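Protein (endonuclease) (Salmonella typhimurium, PDB 1BYR) is a small endonuclease of the PLD-like family, with a mixed beta sheet flanked by helices. Local coordinates at residues I58-R63 and L84-N89; L20-S25 and A124-N129. One frame throughout, in Å; residues are numbered along the deposited sequence.

How the contacts relate
From the N terminus, the chain first enters contact 2 through helix 14-25, whose segment 20-25 will meet strand 122-128 only after a further 98 residues. Within that long loop it forms strand 55-61, passes through helix 68-79 and returns as strand 84-87, so that contact 1 closes a short loop of 20 residues. Contact 1 is therefore nested inside contact 2. The two share one mixed sheet but lie on opposite sides of the chain's centre, with their own centres about 22 Å apart and no touch between them. Contact 1 pairs neighbouring strands within the sheet, whereas contact 2 sets a helix against one of its faces.

Contact 1: residues I58-R63 and L84-N89; sequences IVIDER and LRTDSN
The carbonyl oxygen of D87 takes two bonds, one firm and one weak: E62 N donates to D87 O over 2.9 Å, approaching from above the carbonyl plane, and a water that also links D61 OD1 and R63 N adds the weak one. The E62 N bond, with D87 N to I60 O (2.7 Å), forms the last bridge of the parallel ladder, D61 opposite D87. Before it, R85 N gives to I58 O and I60 N to R85 O (2.8 Å, 167° at the hydrogen). I58 O, R85 O and I60 O each also receive a CA-H contact, from L84, V59 and T86 in turn.

On one face of the pair, L84 CD1 fits against I58 CB at 3.7 Å and reaches I60 CG2; it gets there because CG stands opposite the backbone N (chi1 167°), which swings the branch back over the neighbouring strand. On the other face V59 CG1 rests on R85 CB at 3.9 Å, while the extended arginine chain runs outward, NE forming a salt bridge with D150 and NH1 bonding W145 O, with a cation-pi contact to W145.

Past the strand, E62 extends its side chain across T86 and S88. Its OE1 comes within 3.2 Å of T86 OG1, and its CD packs on S88 CB. A second water joins E62 OE2 to S88 OG. D87 OD1 takes the backbone N of N89 in an Asx turn, while D61 OD1 and D87 OD2 each accept a bond from Q93.

The two strands and helix 68-79 form a beta-alpha-beta crossover; the helix connects them and covers I58, I60, L84 and T86, helix 131-146 lies over V59, and strand 29-34 flanks 55-61 on the side away from 84-87.

Contact 2: residues L20-S25 and A124-N129; sequences LSAIDS and AVVIWN
The indole of W128 points its six-membered ring at helix 14-25 edge-on, with S25 meeting the rim close to the ring plane. S25 OG stands 3.4 Å from W128 CZ3, and S25 CB lies in the plane of the ring, 3.8 Å from CH2. The hydroxyl is already engaged, donating to A22 O over 2.9 Å within the helix, so that bond fixes its rotation and sets the oxygen against the C-H edge. S21 O also lies at this edge, more loosely, 4.3 Å from CH2.

V126, two residues earlier on the strand and on the same side, supports the ring from one face: its CG1 sits 3.3 Å above the indole plane, offset toward the rim. With chi1 at 176°, CG1 is turned to the tryptophan, while CG2, beside the backbone N, meets A22 CB at 4.1 Å. The opposite end of the indole is tied to the sheet, since NE1 is hydrogen-bonded to Q6 OE1 on the neighbouring strand 4-10.

V126 points toward the helix, and W128, though it leaves the strand alongside, brings its ring to it. V125, just before V126, takes no part in the contact with the helix and packs on F137 of the second subunit. The axes of 20-25 and 124-128 approach to 9.8 Å at an angle of 34°; with small helix residues against larger strand side chains, this is helix-on-sheet packing, consistent with the layered alpha/beta architecture of PLD-like domains.

Contact 1: residues I58-R63 and L84-N89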
ATOM      1  N   ILE A  58      14.637  -2.704  11.083  1.00 10.38           N
ATOM      2  CA  ILE A  58      14.057  -2.895   9.760  1.00  9.11           C
ATOM      3  C   ILE A  58      14.137  -4.312   9.187  1.00  8.44           C
ATOM      4  O   ILE A  58      15.161  -4.982   9.299  1.00  8.67           O
ATOM      5  CB  ILE A  58      14.766  -1.935   8.771  1.00  7.16           C
ATOM      6  CG1 ILE A  58      14.857  -0.547   9.397  1.00  7.30           C
ATOM      7  CG2 ILE A  58      14.041  -1.896   7.427  1.00  8.38           C
ATOM      8  CD1 ILE A  58      15.681   0.442   8.594  1.00  5.64           C
ATOM      9  N   VAL A  59      13.039  -4.783   8.592  1.00  8.67           N
ATOM     10  CA  VAL A  59      13.024  -6.098   7.945  1.00  9.80           C
ATOM     11  C   VAL A  59      12.555  -5.872   6.525  1.00  9.42           C
ATOM     12  O   VAL A  59      11.491  -5.289   6.302  1.00  9.91           O
ATOM     13  CB  VAL A  59      12.056  -7.097   8.617  1.00 10.68           C
ATOM     14  CG1 VAL A  59      12.691  -7.636   9.869  1.00 16.74           C
ATOM     15  CG2 VAL A  59      10.729  -6.435   8.912  1.00  9.74           C
ATOM     16  N   ILE A  60      13.363  -6.304   5.562  1.00  6.89           N
ATOM     17  CA  ILE A  60      13.019  -6.116   4.162  1.00  6.57           C
ATOM     18  C   ILE A  60      12.986  -7.420   3.380  1.00  7.71           C
ATOM     19  O   ILE A  60      13.517  -8.436   3.821  1.00  5.80           O
ATOM     20  CB  ILE A  60      14.029  -5.166   3.489  1.00  5.86           C
ATOM     21  CG1 ILE A  60      15.377  -5.873   3.307  1.00  5.26           C
ATOM     22  CG2 ILE A  60      14.211  -3.931   4.356  1.00  6.84           C
ATOM     23  CD1 ILE A  60      16.495  -4.964   2.752  1.00  2.00           C
ATOM     24  N   ASP A  61      12.335  -7.386   2.222  1.00  8.00           N
ATOM     25  CA  ASP A  61      12.251  -8.543   1.351  1.00  7.55           C
ATOM     26  C   ASP A  61      13.650  -8.882   0.851  1.00  9.95           C
ATOM     27  O   ASP A  61      14.400  -7.987   0.442  1.00 11.10           O
ATOM     28  CB  ASP A  61      11.354  -8.237   0.146  1.00  6.30           C
ATOM     29  CG  ASP A  61      11.241  -9.412  -0.779  1.00  4.90           C
ATOM     30  OD1 ASP A  61      10.595 -10.398  -0.387  1.00  7.48           O
ATOM     31  OD2 ASP A  61      11.801  -9.344  -1.888  1.00  6.90           O
ATOM     32  N   GLU A  62      13.988 -10.166   0.861  1.00 10.88           N
ATOM     33  CA  GLU A  62      15.314 -10.602   0.426  1.00 10.93           C
ATOM     34  C   GLU A  62      15.538 -10.668  -1.077  1.00 11.42           C
ATOM     35  O   GLU A  62      16.458 -10.030  -1.599  1.00 11.63           O
ATOM     36  CB  GLU A  62      15.638 -11.965   1.035  1.00 12.83           C
ATOM     37  CG  GLU A  62      17.089 -12.370   0.893  1.00 18.27           C
ATOM     38  CD  GLU A  62      17.413 -13.633   1.660  1.00 21.98           C
ATOM     39  OE1 GLU A  62      17.078 -13.710   2.869  1.00 25.46           O
ATOM     40  OE2 GLU A  62      17.997 -14.553   1.048  1.00 24.96           O
ATOM     41  N   ARG A  63      14.706 -11.426  -1.787  1.00 11.13           N
ATOM     42  CA  ARG A  63      14.872 -11.573  -3.237  1.00 10.49           C
ATOM     43  C   ARG A  63      14.820 -10.299  -4.054  1.00  7.96           C
ATOM     44  O   ARG A  63      15.495 -10.194  -5.078  1.00  8.59           O
ATOM     45  CB  ARG A  63      13.836 -12.546  -3.793  1.00 12.60           C
ATOM     46  CG  ARG A  63      13.864 -13.924  -3.174  1.00 17.84           C
ATOM     47  CD  ARG A  63      12.887 -14.814  -3.931  1.00 23.46           C
ATOM     48  NE  ARG A  63      12.685 -14.316  -5.289  1.00 22.52           N
ATOM     49  CZ  ARG A  63      11.510 -13.976  -5.804  1.00 25.46           C
ATOM     50  NH1 ARG A  63      10.413 -14.080  -5.079  1.00 27.79           N
ATOM     51  NH2 ARG A  63      11.438 -13.531  -7.052  1.00 28.95           N
ATOM     52  N   LEU A  84      19.138  -4.554  10.948  1.00  8.51           N
ATOM     53  CA  LEU A  84      18.438  -4.830   9.706  1.00  8.89           C
ATOM     54  C   LEU A  84      18.445  -6.305   9.314  1.00  8.91           C
ATOM     55  O   LEU A  84      19.446  -7.006   9.480  1.00 10.00           O
ATOM     56  CB  LEU A  84      19.063  -3.980   8.597  1.00  8.07           C
ATOM     57  CG  LEU A  84      18.728  -4.282   7.139  1.00  7.77           C
ATOM     58  CD1 LEU A  84      17.368  -3.661   6.789  1.00  6.26           C
ATOM     59  CD2 LEU A  84      19.834  -3.717   6.245  1.00  5.18           C
ATOM     60  N   ARG A  85      17.307  -6.780   8.801  1.00  9.47           N
ATOM     61  CA  ARG A  85      17.173  -8.165   8.368  1.00  9.12           C
ATOM     62  C   ARG A  85      16.495  -8.319   7.010  1.00  8.23           C
ATOM     63  O   ARG A  85      15.634  -7.525   6.626  1.00  5.11           O
ATOM     64  CB  ARG A  85      16.360  -8.984   9.389  1.00  8.88           C
ATOM     65  CG  ARG A  85      17.018  -9.182  10.738  1.00 11.54           C
ATOM     66  CD  ARG A  85      16.279 -10.226  11.583  1.00 13.33           C
ATOM     67  NE  ARG A  85      17.075 -10.613  12.741  1.00 13.26           N
ATOM     68  CZ  ARG A  85      16.601 -11.269  13.793  1.00 18.36           C
ATOM     69  NH1 ARG A  85      15.318 -11.623  13.852  1.00 17.70           N
ATOM     70  NH2 ARG A  85      17.417 -11.573  14.797  1.00 19.06           N
ATOM     71  N   THR A  86      16.906  -9.354   6.280  1.00  6.92           N
ATOM     72  CA  THR A  86      16.293  -9.680   5.009  1.00  8.59           C
ATOM     73  C   THR A  86      15.384 -10.877   5.303  1.00 10.39           C
ATOM     74  O   THR A  86      15.710 -11.719   6.141  1.00 11.12           O
ATOM     75  CB  THR A  86      17.335 -10.042   3.936  1.00  8.76           C
ATOM     76  OG1 THR A  86      18.179 -11.090   4.411  1.00  9.95           O
ATOM     77  CG2 THR A  86      18.175  -8.838   3.598  1.00 11.71           C
ATOM     78  N   ASP A  87      14.240 -10.953   4.629  1.00 10.06           N
ATOM     79  CA  ASP A  87      13.284 -12.037   4.860  1.00 11.20           C
ATOM     80  C   ASP A  87      12.928 -12.675   3.530  1.00 12.14           C
ATOM     81  O   ASP A  87      12.502 -11.992   2.598  1.00 12.26           O
ATOM     82  CB  ASP A  87      12.035 -11.456   5.539  1.00 10.83           C
ATOM     83  CG  ASP A  87      10.907 -12.470   5.702  1.00 13.20           C
ATOM     84  OD1 ASP A  87      11.136 -13.684   5.567  1.00 11.16           O
ATOM     85  OD2 ASP A  87       9.772 -12.031   5.983  1.00 11.58           O
ATOM     86  N   SER A  88      13.129 -13.986   3.433  1.00 12.74           N
ATOM     87  CA  SER A  88      12.839 -14.709   2.204  1.00 12.88           C
ATOM     88  C   SER A  88      11.800 -15.799   2.405  1.00 13.04           C
ATOM     89  O   SER A  88      11.609 -16.638   1.538  1.00 12.86           O
ATOM     90  CB  SER A  88      14.122 -15.357   1.676  1.00 14.89           C
ATOM     91  OG  SER A  88      14.622 -16.297   2.617  1.00 16.32           O
ATOM     92  N   ASN A  89      11.145 -15.792   3.555  1.00 13.83           N
ATOM     93  CA  ASN A  89      10.152 -16.811   3.844  1.00 14.36           C
ATOM     94  C   ASN A  89       8.835 -16.650   3.094  1.00 14.43           C
ATOM     95  O   ASN A  89       7.948 -17.491   3.201  1.00 13.91           O
ATOM     96  CB  ASN A  89       9.913 -16.884   5.348  1.00 18.36           C
ATOM     97  CG  ASN A  89      11.031 -17.629   6.063  1.00 25.33           C
ATOM     98  OD1 ASN A  89      11.729 -18.457   5.457  1.00 25.59           O
ATOM     99  ND2 ASN A  89      11.218 -17.345   7.342  1.00 26.21           N
TER
HETATM  100  O   HOH W   1      12.332 -12.628  -0.714  1.00  6.07           O
HETATM  101  O   HOH W   2      17.073 -17.255   1.985  1.00 47.44           O

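Contact 2: residues L20-S25 and A124-N129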
ATOM      1  N   LEU A  20       8.637  11.099   4.865  1.00  5.85           N
ATOM      2  CA  LEU A  20       9.777  11.708   5.569  1.00  7.97           C
ATOM      3  C   LEU A  20       9.308  12.326   6.889  1.00  7.99           C
ATOM      4  O   LEU A  20       9.997  12.232   7.905  1.00  9.07           O
ATOM      5  CB  LEU A  20      10.451  12.772   4.695  1.00  4.21           C
ATOM      6  CG  LEU A  20      11.192  12.143   3.511  1.00  5.55           C
ATOM      7  CD1 LEU A  20      11.593  13.210   2.502  1.00  6.88           C
ATOM      8  CD2 LEU A  20      12.416  11.392   4.025  1.00  6.33           C
ATOM      9  N   SER A  21       8.117  12.925   6.882  1.00  7.77           N
ATOM     10  CA  SER A  21       7.534  13.538   8.077  1.00  7.81           C
ATOM     11  C   SER A  21       7.306  12.504   9.172  1.00  8.21           C
ATOM     12  O   SER A  21       7.507  12.774  10.358  1.00  8.98           O
ATOM     13  CB  SER A  21       6.200  14.214   7.741  1.00  7.05           C
ATOM     14  OG  SER A  21       5.542  14.692   8.901  1.00  7.55           O
ATOM     15  N   ALA A  22       6.885  11.311   8.784  1.00  7.82           N
ATOM     16  CA  ALA A  22       6.651  10.264   9.765  1.00  8.46           C
ATOM     17  C   ALA A  22       7.969   9.817  10.404  1.00  8.99           C
ATOM     18  O   ALA A  22       8.050   9.646  11.617  1.00  8.87           O
ATOM     19  CB  ALA A  22       5.941   9.066   9.108  1.00  8.69           C
ATOM     20  N   ILE A  23       9.003   9.636   9.594  1.00  8.06           N
ATOM     21  CA  ILE A  23      10.286   9.204  10.120  1.00  7.57           C
ATOM     22  C   ILE A  23      10.887  10.305  10.993  1.00  8.57           C
ATOM     23  O   ILE A  23      11.375  10.051  12.088  1.00  6.87           O
ATOM     24  CB  ILE A  23      11.247   8.819   8.974  1.00  8.47           C
ATOM     25  CG1 ILE A  23      10.680   7.597   8.248  1.00  4.58           C
ATOM     26  CG2 ILE A  23      12.661   8.523   9.527  1.00  5.14           C
ATOM     27  CD1 ILE A  23      11.247   7.400   6.847  1.00  6.05           C
ATOM     28  N   ASP A  24      10.800  11.538  10.511  1.00  9.55           N
ATOM     29  CA  ASP A  24      11.315  12.695  11.232  1.00  9.78           C
ATOM     30  C   ASP A  24      10.610  12.943  12.564  1.00 10.93           C
ATOM     31  O   ASP A  24      11.140  13.624  13.440  1.00  9.80           O
ATOM     32  CB  ASP A  24      11.163  13.947  10.377  1.00  8.42           C
ATOM     33  CG  ASP A  24      12.191  14.032   9.272  1.00 11.49           C
ATOM     34  OD1 ASP A  24      13.182  13.260   9.292  1.00 11.18           O
ATOM     35  OD2 ASP A  24      11.999  14.881   8.380  1.00 12.96           O
ATOM     36  N   SER A  25       9.405  12.401  12.701  1.00 11.19           N
ATOM     37  CA  SER A  25       8.617  12.588  13.922  1.00 11.57           C
ATOM     38  C   SER A  25       8.933  11.609  15.044  1.00 11.45           C
ATOM     39  O   SER A  25       8.575  11.848  16.194  1.00 12.32           O
ATOM     40  CB  SER A  25       7.125  12.479  13.609  1.00  9.11           C
ATOM     41  OG  SER A  25       6.678  11.129  13.739  1.00  7.72           O
ATOM     42  N   ALA A 124       0.392   7.368  -0.008  1.00  6.89           N
ATOM     43  CA  ALA A 124       0.954   6.987   1.271  1.00  7.42           C
ATOM     44  C   ALA A 124       0.066   7.630   2.306  1.00  6.68           C
ATOM     45  O   ALA A 124      -0.329   8.791   2.153  1.00  6.78           O
ATOM     46  CB  ALA A 124       2.416   7.517   1.427  1.00  7.41           C
ATOM     47  N   VAL A 125      -0.285   6.875   3.346  1.00  6.53           N
ATOM     48  CA  VAL A 125      -1.092   7.427   4.414  1.00  6.93           C
ATOM     49  C   VAL A 125      -0.362   7.262   5.735  1.00  7.80           C
ATOM     50  O   VAL A 125       0.402   6.306   5.931  1.00  5.09           O
ATOM     51  CB  VAL A 125      -2.476   6.726   4.525  1.00  8.24           C
ATOM     52  CG1 VAL A 125      -3.261   6.940   3.243  1.00  7.31           C
ATOM     53  CG2 VAL A 125      -2.297   5.243   4.813  1.00  6.26           C
ATOM     54  N   VAL A 126      -0.555   8.232   6.627  1.00  6.39           N
ATOM     55  CA  VAL A 126       0.027   8.149   7.951  1.00  7.19           C
ATOM     56  C   VAL A 126      -1.123   8.245   8.931  1.00  7.90           C
ATOM     57  O   VAL A 126      -1.810   9.259   8.995  1.00  9.37           O
ATOM     58  CB  VAL A 126       1.056   9.274   8.224  1.00  6.19           C
ATOM     59  CG1 VAL A 126       1.552   9.166   9.660  1.00  5.42           C
ATOM     60  CG2 VAL A 126       2.246   9.150   7.259  1.00  4.13           C
ATOM     61  N   ILE A 127      -1.358   7.150   9.654  1.00  8.61           N
ATOM     62  CA  ILE A 127      -2.431   7.072  10.641  1.00  8.88           C
ATOM     63  C   ILE A 127      -1.804   7.345  11.997  1.00 10.62           C
ATOM     64  O   ILE A 127      -1.138   6.483  12.572  1.00 10.06           O
ATOM     65  CB  ILE A 127      -3.095   5.660  10.640  1.00 10.33           C
ATOM     66  CG1 ILE A 127      -3.543   5.299   9.220  1.00 11.05           C
ATOM     67  CG2 ILE A 127      -4.294   5.639  11.588  1.00 10.40           C
ATOM     68  CD1 ILE A 127      -3.778   3.812   8.996  1.00 10.71           C
ATOM     69  N   TRP A 128      -2.008   8.563  12.488  1.00 10.38           N
ATOM     70  CA  TRP A 128      -1.443   8.999  13.759  1.00 12.46           C
ATOM     71  C   TRP A 128      -2.238   8.673  15.012  1.00 12.78           C
ATOM     72  O   TRP A 128      -3.467   8.756  15.036  1.00 13.22           O
ATOM     73  CB  TRP A 128      -1.258  10.517  13.763  1.00 12.00           C
ATOM     74  CG  TRP A 128      -0.419  11.068  12.670  1.00 11.93           C
ATOM     75  CD1 TRP A 128      -0.850  11.564  11.468  1.00 12.17           C
ATOM     76  CD2 TRP A 128       0.997  11.276  12.703  1.00 12.61           C
ATOM     77  NE1 TRP A 128       0.212  12.068  10.757  1.00 11.91           N
ATOM     78  CE2 TRP A 128       1.355  11.903  11.494  1.00 13.14           C
ATOM     79  CE3 TRP A 128       1.992  10.991  13.644  1.00 13.56           C
ATOM     80  CZ2 TRP A 128       2.676  12.251  11.195  1.00 14.17           C
ATOM     81  CZ3 TRP A 128       3.302  11.336  13.343  1.00 12.78           C
ATOM     82  CH2 TRP A 128       3.629  11.966  12.134  1.00 12.73           C
ATOM     83  N   ASN A 129      -1.507   8.342  16.066  1.00 13.50           N
ATOM     84  CA  ASN A 129      -2.088   8.092  17.371  1.00 14.69           C
ATOM     85  C   ASN A 129      -3.274   7.140  17.444  1.00 12.83           C
ATOM     86  O   ASN A 129      -4.377   7.513  17.832  1.00 14.35           O
ATOM     87  CB  ASN A 129      -2.449   9.449  18.001  1.00 15.62           C
ATOM     88  CG  ASN A 129      -1.242  10.382  18.079  1.00 17.42           C
ATOM     89  OD1 ASN A 129      -1.159  11.410  17.402  1.00 15.96           O
ATOM     90  ND2 ASN A 129      -0.277  10.014  18.906  1.00 16.59           N
TER